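Local atomic coordinates of ABC-type branched-chain amino acid transport systems periplasmic component-like protein (Thermomonospora curvata, PDB entry 4N03), a protein that probably binds a fatty acid outside the cytoplasmic membrane and hands it to an ABC transporter for uptake. Residues N154-L159 and A225-A230; S237-A242 and P269-G274. All blocks are in the same frame, centred on the assembly; numbering follows the deposited sequence.

Both contacts lie in the same lobe of the leucine-binding-protein fold, and each sets a helix against the mixed sheet or a segment leading into it. Their centres are about 15 Å apart. Contact 1 closes before contact 2 opens: strand 225-229, its second partner, is followed directly by helix 232-244, the first partner of contact 2. The two helices flank the sheet on opposite faces, 148-161 on the side of Ala225 and Leu227 and 232-244 on the side of Ile226. Contact 2 then joins helix 232-244 to the short helix ahead of strand 275-279, so the pair samples both layers of an alpha/beta/alpha sandwich.

Contact 1 of 2, residues N154-L159 and A225-A230; sequences NGVQWL and AILLSA
The fork of Leu227 faces the helix between Val156 and Leu159, and Leu159 reaches it with CD1 alone. Its two methyls are split between these helix residues, about one turn apart: CD2 goes to Val156, where it lies 4.0 Å from CG2, and CD1 goes to Leu159, 4.3 Å from its CD1. From the helix, that same Leu159 CD1 is the bump that enters the shallow hollow over the small Ala225, reaching its CB at 4.2 Å and only grazing the CD1 methyl of Leu227. Val156 has CG1 anti to the backbone N (chi1 172°), which leaves CG2 as the methyl presented to the strand, and its side chain crosses that of Leu227 at about a right angle. The two segments thus touch through methyls, without a hydrogen bond between them. Helix 148-161 runs nearly antiparallel to strand 225-229, at 161° and 11.4 Å between the local axes, the usual lie of a helix packed on the parallel part of the sheet in a Rossmann-like alpha/beta lobe. Alternation along the strand sends Ala225 and Leu227 to this face and Ile226 to the other. Ile165, in the loop after helix 148-161, touches both Leu159 and Ala225, while helix 179-195 packs alongside, bringing Ala191 to Val156 and Thr188 to Leu227.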
loop_
_atom_site.group_PDB
_atom_site.type_symbol
_atom_site.label_atom_id
_atom_site.label_comp_id
_atom_site.label_asym_id
_atom_site.label_seq_id
_atom_site.Cartn_x
_atom_site.Cartn_y
_atom_site.Cartn_z
ATOM N N ASN A 154 13.097 9.426 -0.923
ATOM C CA ASN A 154 12.413 10.717 -0.736
ATOM C C ASN A 154 12.402 11.128 0.729
ATOM O O ASN A 154 12.684 12.260 1.067
ATOM C CB ASN A 154 11.011 10.677 -1.325
ATOM C CG ASN A 154 10.976 10.809 -2.832
ATOM O OD1 ASN A 154 11.799 11.494 -3.429
ATOM N ND2 ASN A 154 10.002 10.186 -3.459
ATOM N N GLY A 155 12.063 10.186 1.603
ATOM C CA GLY A 155 11.975 10.500 3.006
ATOM C C GLY A 155 13.273 10.891 3.665
ATOM O O GLY A 155 13.346 11.811 4.467
ATOM N N VAL A 156 14.382 10.197 3.326
ATOM C CA VAL A 156 15.695 10.573 3.831
ATOM C C VAL A 156 16.129 11.910 3.279
ATOM O O VAL A 156 16.689 12.731 4.004
ATOM C CB VAL A 156 16.722 9.452 3.590
ATOM C CG1 VAL A 156 18.114 9.921 3.948
ATOM C CG2 VAL A 156 16.302 8.211 4.390
ATOM N N GLN A 157 15.882 12.146 1.999
ATOM C CA GLN A 157 16.206 13.459 1.450
ATOM C C GLN A 157 15.446 14.546 2.200
ATOM O O GLN A 157 15.957 15.615 2.497
ATOM C CB GLN A 157 15.895 13.524 -0.020
ATOM C CG GLN A 157 16.254 14.872 -0.658
ATOM C CD GLN A 157 17.746 15.113 -0.708
ATOM O OE1 GLN A 157 18.445 14.582 -1.582
ATOM N NE2 GLN A 157 18.261 15.877 0.222
ATOM N N TRP A 158 14.175 14.275 2.542
ATOM C CA TRP A 158 13.370 15.203 3.331
ATOM C C TRP A 158 13.941 15.424 4.709
ATOM O O TRP A 158 14.051 16.556 5.162
ATOM C CB TRP A 158 11.935 14.696 3.415
ATOM C CG TRP A 158 11.002 15.527 4.240
ATOM C CD1 TRP A 158 10.368 16.664 3.869
ATOM C CD2 TRP A 158 10.612 15.256 5.580
ATOM N NE1 TRP A 158 9.580 17.116 4.900
ATOM C CE2 TRP A 158 9.733 16.291 5.971
ATOM C CE3 TRP A 158 10.921 14.252 6.485
ATOM C CZ2 TRP A 158 9.145 16.333 7.230
ATOM C CZ3 TRP A 158 10.313 14.296 7.754
ATOM C CH2 TRP A 158 9.445 15.330 8.096
ATOM N N LEU A 159 14.357 14.351 5.386
ATOM C CA LEU A 159 14.999 14.526 6.692
ATOM C C LEU A 159 16.194 15.474 6.624
ATOM O O LEU A 159 16.427 16.296 7.498
ATOM C CB LEU A 159 15.450 13.192 7.275
ATOM C CG LEU A 159 14.375 12.200 7.712
ATOM C CD1 LEU A 159 14.994 10.880 8.102
ATOM C CD2 LEU A 159 13.531 12.746 8.849
ATOM N N ALA A 225 18.444 9.211 13.542
ATOM C CA ALA A 225 17.077 9.102 13.071
ATOM C C ALA A 225 16.747 7.652 13.062
ATOM O O ALA A 225 17.618 6.792 12.904
ATOM C CB ALA A 225 16.918 9.699 11.663
ATOM N N ILE A 226 15.463 7.343 13.263
ATOM C CA ILE A 226 14.956 5.976 13.349
ATOM C C ILE A 226 14.007 5.773 12.201
ATOM O O ILE A 226 13.029 6.522 12.083
ATOM C CB ILE A 226 14.227 5.732 14.685
ATOM C CG1 ILE A 226 15.182 5.952 15.876
ATOM C CG2 ILE A 226 13.613 4.347 14.719
ATOM C CD1 ILE A 226 14.466 6.031 17.217
ATOM N N LEU A 227 14.198 4.765 11.388
ATOM C CA LEU A 227 13.334 4.404 10.276
ATOM C C LEU A 227 12.688 3.084 10.608
ATOM O O LEU A 227 13.298 2.221 11.245
ATOM C CB LEU A 227 14.119 4.301 8.965
ATOM C CG LEU A 227 14.415 5.626 8.256
ATOM C CD1 LEU A 227 15.049 6.714 9.100
ATOM C CD2 LEU A 227 15.275 5.335 7.031
ATOM N N LEU A 228 11.416 2.950 10.208
ATOM C CA LEU A 228 10.626 1.777 10.568
ATOM C C LEU A 228 9.825 1.286 9.392
ATOM O O LEU A 228 8.960 1.998 8.885
ATOM C CB LEU A 228 9.691 2.075 11.727
ATOM C CG LEU A 228 8.824 0.915 12.217
ATOM C CD1 LEU A 228 9.654 -0.247 12.754
ATOM C CD2 LEU A 228 7.826 1.348 13.271
ATOM N N SER A 229 10.026 0.035 9.014
ATOM C CA SER A 229 9.210 -0.635 8.019
ATOM C C SER A 229 8.611 -1.857 8.641
ATOM O O SER A 229 9.193 -2.927 8.719
ATOM C CB SER A 229 10.033 -0.971 6.777
ATOM O OG SER A 229 10.668 0.182 6.259
ATOM N N ALA A 230 7.422 -1.633 9.205
ATOM C CA ALA A 230 6.705 -2.637 9.996
ATOM C C ALA A 230 5.238 -2.201 9.990
ATOM O O ALA A 230 4.815 -1.434 9.107
ATOM C CB ALA A 230 7.279 -2.691 11.376
#

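Contact 2 of 2, residues S237-A242 and P269-G274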
loop_
_atom_site.group_PDB
_atom_site.type_symbol
_atom_site.label_atom_id
_atom_site.label_comp_id
_atom_site.label_asym_id
_atom_site.label_seq_id
_atom_site.Cartn_x
_atom_site.Cartn_y
_atom_site.Cartn_z
ATOM N N SER A 237 4.841 0.401 19.649
ATOM C CA SER A 237 5.807 -0.086 20.625
ATOM C C SER A 237 7.114 0.712 20.513
ATOM O O SER A 237 7.653 1.228 21.474
ATOM C CB SER A 237 6.048 -1.573 20.431
ATOM O OG SER A 237 6.998 -2.052 21.348
ATOM N N LEU A 238 7.652 0.810 19.296
ATOM C CA LEU A 238 8.916 1.490 19.111
ATOM C C LEU A 238 8.845 2.958 19.516
ATOM O O LEU A 238 9.700 3.466 20.237
ATOM C CB LEU A 238 9.379 1.341 17.661
ATOM C CG LEU A 238 10.749 1.979 17.412
ATOM C CD1 LEU A 238 11.544 1.197 16.391
ATOM C CD2 LEU A 238 10.544 3.400 16.944
ATOM N N ALA A 239 7.801 3.653 19.047
ATOM C CA ALA A 239 7.704 5.077 19.336
ATOM C C ALA A 239 7.521 5.287 20.820
ATOM O O ALA A 239 8.166 6.120 21.427
ATOM C CB ALA A 239 6.553 5.718 18.538
ATOM N N GLY A 240 6.607 4.525 21.427
ATOM C CA GLY A 240 6.371 4.698 22.854
ATOM C C GLY A 240 7.585 4.409 23.692
ATOM O O GLY A 240 7.932 5.182 24.588
ATOM N N ILE A 241 8.271 3.296 23.427
ATOM C CA ILE A 241 9.439 2.974 24.211
ATOM C C ILE A 241 10.546 4.023 23.993
ATOM O O ILE A 241 11.193 4.477 24.927
ATOM C CB ILE A 241 9.903 1.539 23.953
ATOM C CG1 ILE A 241 8.844 0.535 24.360
ATOM C CG2 ILE A 241 11.199 1.265 24.682
ATOM C CD1 ILE A 241 9.115 -0.839 23.787
ATOM N N ALA A 242 10.794 4.402 22.735
ATOM C CA ALA A 242 11.830 5.394 22.464
ATOM C C ALA A 242 11.585 6.665 23.244
ATOM O O ALA A 242 12.489 7.201 23.890
ATOM C CB ALA A 242 11.910 5.711 20.973
ATOM N N PRO A 269 0.745 10.089 22.365
ATOM C CA PRO A 269 1.697 11.201 22.442
ATOM C C PRO A 269 3.014 10.950 21.696
ATOM O O PRO A 269 3.658 11.897 21.264
ATOM C CB PRO A 269 1.950 11.386 23.961
ATOM C CG PRO A 269 1.005 10.506 24.615
ATOM C CD PRO A 269 0.375 9.575 23.690
ATOM N N ALA A 270 3.382 9.684 21.570
ATOM C CA ALA A 270 4.594 9.300 20.824
ATOM C C ALA A 270 4.361 9.165 19.323
ATOM O O ALA A 270 5.341 8.933 18.591
ATOM C CB ALA A 270 5.126 7.992 21.366
ATOM N N LEU A 271 3.132 9.399 18.873
ATOM C CA LEU A 271 2.821 9.344 17.467
ATOM C C LEU A 271 2.476 10.706 16.892
ATOM O O LEU A 271 2.669 10.933 15.700
ATOM C CB LEU A 271 1.689 8.347 17.186
ATOM C CG LEU A 271 2.061 6.911 17.567
ATOM C CD1 LEU A 271 0.790 6.091 17.569
ATOM C CD2 LEU A 271 3.158 6.340 16.648
ATOM N N VAL A 272 1.961 11.650 17.701
ATOM C CA VAL A 272 1.480 12.937 17.174
ATOM C C VAL A 272 2.517 14.041 17.181
ATOM O O VAL A 272 2.248 15.154 16.741
ATOM C CB VAL A 272 0.182 13.395 17.856
ATOM C CG1 VAL A 272 -0.948 12.401 17.611
ATOM C CG2 VAL A 272 0.414 13.691 19.319
ATOM N N GLU A 273 3.713 13.710 17.650
ATOM C CA GLU A 273 4.898 14.542 17.422
ATOM C C GLU A 273 6.109 13.665 17.187
ATOM O O GLU A 273 6.224 12.641 17.814
ATOM C CB GLU A 273 5.200 15.503 18.571
ATOM C CG GLU A 273 5.525 14.867 19.866
ATOM C CD GLU A 273 5.993 15.859 20.939
ATOM O OE1 GLU A 273 6.866 16.708 20.678
ATOM O OE2 GLU A 273 5.529 15.733 22.087
ATOM N N GLY A 274 6.964 14.084 16.268
ATOM C CA GLY A 274 8.229 13.396 16.016
ATOM C C GLY A 274 8.151 12.121 15.224
ATOM O O GLY A 274 9.189 11.446 15.118
#
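A psi of 0° at Ala270 turns its carbonyl so that O meets the methyl of Ala239, and at the next residue Leu271 has CG anti to its own carbonyl carbon (chi1 -62°), with an extended chi2 of 166° carrying CD2 back to the same methyl. Ala239 CB is therefore met by three groups. It stands 3.4 Å from Ala270 O, 3.9 Å from Ala270 CB and 3.9 Å from Leu271 CD2, although the first bond of the Leu271 side chain does not itself aim at the helix. The exchange is reciprocal: Ala270 CB comes down on the backbone of helix 232-244, 3.6 Å from Ala239 O and 3.8 Å from Gly240 N. The backbones come closest here, 5.3 Å between Gly240 CA and Ala270 CA. Ala239 and Ala270 each present only a methyl, so backbone atoms take part where the helix meets a short, loosely formed helical turn, without any hydrogen bond between the two segments. In the alpha/beta lobe, helix 232-244 is the connection from strand 225-229 to its parallel neighbour 251-253, a beta-alpha-beta unit, and the turn at 269-271 leads, through residues 272-274, into the next parallel strand, 275-279. Ile251, on the middle strand, lies beneath the seam: its side chain is touched by Ala239, and its backbone is hydrogen-bonded to that of Gly274. Leu271 also rests on Leu262 in the preceding loop, while nearer the surface the carbonyl of Val272 accepts a hydrogen bond from Lys374 NZ on the antiparallel strand 370-375.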